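Local coordinates for regulating synaptic membrane exocytosis protein 2 (Rattus norvegicus, PDB 2BWQ), which is a Rab3-interacting active-zone protein that probably helps regulate neurotransmitter release by synaptic vesicle exocytosis, here represented by its C2A domain, at residues A[38-43]-A[65-70]. Sequence-based numbering, arbitrary orientation.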
loop_
_atom_site.group_PDB
_atom_site.type_symbol
_atom_site.label_atom_id
_atom_site.label_comp_id
_atom_site.label_asym_id
_atom_site.label_seq_id
_atom_site.Cartn_x
_atom_site.Cartn_y
_atom_site.Cartn_z
ATOM N N PRO A 38 20.571 -1.161 -5.374
ATOM C CA PRO A 38 19.240 -0.737 -5.000
ATOM C C PRO A 38 18.156 -1.712 -5.513
ATOM O O PRO A 38 18.455 -2.734 -6.127
ATOM C CB PRO A 38 19.122 0.630 -5.680
ATOM C CG PRO A 38 19.993 0.489 -6.915
ATOM C CD PRO A 38 21.140 -0.397 -6.502
ATOM N N ARG A 39 16.912 -1.382 -5.188
ATOM C CA ARG A 39 15.755 -2.217 -5.455
ATOM C C ARG A 39 15.048 -1.779 -6.753
ATOM O O ARG A 39 15.253 -0.677 -7.229
ATOM C CB ARG A 39 14.790 -2.004 -4.257
ATOM C CG ARG A 39 15.347 -2.434 -2.878
ATOM C CD ARG A 39 15.660 -3.900 -2.854
ATOM N NE ARG A 39 16.206 -4.314 -1.556
ATOM C CZ ARG A 39 16.296 -5.577 -1.136
ATOM N NH1 ARG A 39 15.925 -6.597 -1.925
ATOM N NH2 ARG A 39 16.803 -5.787 0.075
ATOM N N ASN A 40 14.146 -2.625 -7.226
ATOM C CA ASN A 40 13.161 -2.286 -8.244
ATOM C C ASN A 40 11.803 -2.463 -7.623
ATOM O O ASN A 40 11.174 -3.520 -7.767
ATOM C CB ASN A 40 13.247 -3.203 -9.474
ATOM C CG ASN A 40 14.613 -3.182 -10.116
ATOM O OD1 ASN A 40 15.252 -2.110 -10.314
ATOM N ND2 ASN A 40 15.088 -4.387 -10.475
ATOM N N PRO A 41 11.381 -1.481 -6.832
ATOM C CA PRO A 41 10.199 -1.724 -5.970
ATOM C C PRO A 41 8.826 -1.485 -6.616
ATOM O O PRO A 41 8.654 -0.555 -7.435
ATOM C CB PRO A 41 10.453 -0.796 -4.765
ATOM C CG PRO A 41 11.245 0.355 -5.371
ATOM C CD PRO A 41 12.024 -0.192 -6.540
ATOM N N TYR A 42 7.861 -2.311 -6.187
ATOM C CA TYR A 42 6.438 -2.065 -6.480
ATOM C C TYR A 42 5.642 -2.434 -5.268
ATOM O O TYR A 42 6.070 -3.205 -4.445
ATOM C CB TYR A 42 5.946 -2.773 -7.749
ATOM C CG TYR A 42 5.899 -4.284 -7.617
ATOM C CD1 TYR A 42 4.703 -4.929 -7.182
ATOM C CD2 TYR A 42 6.984 -5.069 -8.049
ATOM C CE1 TYR A 42 4.627 -6.317 -7.113
ATOM C CE2 TYR A 42 6.913 -6.474 -7.939
ATOM C CZ TYR A 42 5.705 -7.053 -7.512
ATOM O OH TYR A 42 5.615 -8.443 -7.477
ATOM N N VAL A 43 4.428 -1.878 -5.235
ATOM C CA VAL A 43 3.461 -2.178 -4.185
ATOM C C VAL A 43 2.261 -2.888 -4.761
ATOM O O VAL A 43 1.800 -2.539 -5.823
ATOM C CB VAL A 43 2.987 -0.876 -3.514
ATOM C CG1 VAL A 43 1.916 -1.159 -2.467
ATOM C CG2 VAL A 43 4.146 -0.224 -2.754
ATOM N N THR A 65 16.152 2.068 -7.151
ATOM C CA THR A 65 16.044 3.114 -6.134
ATOM C C THR A 65 15.772 2.496 -4.761
ATOM O O THR A 65 15.305 1.365 -4.666
ATOM C CB THR A 65 14.875 4.049 -6.534
ATOM O OG1 THR A 65 14.726 5.096 -5.584
ATOM C CG2 THR A 65 13.496 3.309 -6.501
ATOM N N LEU A 66 16.002 3.313 -3.733
ATOM C CA LEU A 66 15.613 3.045 -2.335
ATOM C C LEU A 66 14.564 4.024 -1.821
ATOM O O LEU A 66 14.135 3.931 -0.666
ATOM C CB LEU A 66 16.841 3.158 -1.423
ATOM C CG LEU A 66 17.986 2.267 -1.869
ATOM C CD1 LEU A 66 19.162 2.517 -0.915
ATOM C CD2 LEU A 66 17.634 0.786 -1.910
ATOM N N GLU A 67 14.149 4.933 -2.686
ATOM C CA GLU A 67 13.183 5.964 -2.329
ATOM C C GLU A 67 12.176 6.157 -3.488
ATOM O O GLU A 67 12.084 7.246 -4.049
ATOM C CB GLU A 67 13.935 7.282 -2.043
ATOM C CG GLU A 67 13.110 8.328 -1.340
ATOM C CD GLU A 67 13.988 9.249 -0.531
ATOM O OE1 GLU A 67 15.164 9.431 -0.959
ATOM O OE2 GLU A 67 13.518 9.771 0.516
ATOM N N PRO A 68 11.427 5.115 -3.830
ATOM C CA PRO A 68 10.519 5.163 -4.998
ATOM C C PRO A 68 9.382 6.130 -4.770
ATOM O O PRO A 68 8.875 6.252 -3.647
ATOM C CB PRO A 68 9.966 3.734 -5.055
ATOM C CG PRO A 68 10.039 3.268 -3.606
ATOM C CD PRO A 68 11.380 3.789 -3.157
ATOM N N LYS A 69 8.931 6.743 -5.837
ATOM C CA LYS A 69 7.777 7.660 -5.811
ATOM C C LYS A 69 6.857 7.163 -6.895
ATOM O O LYS A 69 7.151 7.234 -8.086
ATOM C CB LYS A 69 8.198 9.102 -6.081
ATOM C CG LYS A 69 9.117 9.534 -4.982
ATOM C CD LYS A 69 9.844 10.801 -5.284
ATOM C CE LYS A 69 10.657 11.212 -4.037
ATOM N NZ LYS A 69 11.806 10.266 -3.753
ATOM N N TRP A 70 5.737 6.628 -6.499
ATOM C CA TRP A 70 4.753 6.166 -7.463
ATOM C C TRP A 70 3.634 7.154 -7.698
ATOM O O TRP A 70 3.192 7.310 -8.829
ATOM C CB TRP A 70 4.120 4.837 -6.980
ATOM C CG TRP A 70 5.095 3.690 -6.788
ATOM C CD1 TRP A 70 5.613 2.846 -7.770
ATOM C CD2 TRP A 70 5.633 3.257 -5.554
ATOM N NE1 TRP A 70 6.472 1.947 -7.165
ATOM C CE2 TRP A 70 6.469 2.138 -5.798
ATOM C CE3 TRP A 70 5.496 3.714 -4.220
ATOM C CZ2 TRP A 70 7.154 1.488 -4.768
ATOM C CZ3 TRP A 70 6.146 3.034 -3.192
ATOM C CH2 TRP A 70 6.960 1.910 -3.478
#
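W70 points at the 38-43 chain with CG anti to its own carbonyl carbon (chi1 -60°), which carries the indole to P41 and V43. Beyond CB and CG, NE1 gives a weak, bent hydrogen bond to P41 O (3.3 Å, N-H...O angle 146°), the acceptor lying near the ring plane. CE2 also faces P41 O, and CZ2 meets P41 CB at 4.0 Å. At the far end CH2 and CZ3 touch V43 CG2, at 3.6 Å from CH2; this methyl stands over one face of the six-membered ring in a CH-pi contact, while P68 CB lies over the opposite face. P41 CG rests on P68 CG (3.6 Å), and P41 CD meets T65 CG2. In this C2-domain beta-sandwich, 41-48 and 69-76 belong to different four-stranded sheets, and W70 lies between them, touching I24 of 19-28 and L93 of 88-95. Ahead of the strands, R39 and T65 form a single antiparallel hydrogen-bonded bridge: T65 N to R39 O (2.9 Å) and R39 N to T65 O (3.2 Å). L66 CD2 packs on P38 CA at 3.8 Å. The R39 guanidinium leads away to D95, E105 and P31 O. T65 OG1 accepts from E67 N, closing an ST turn.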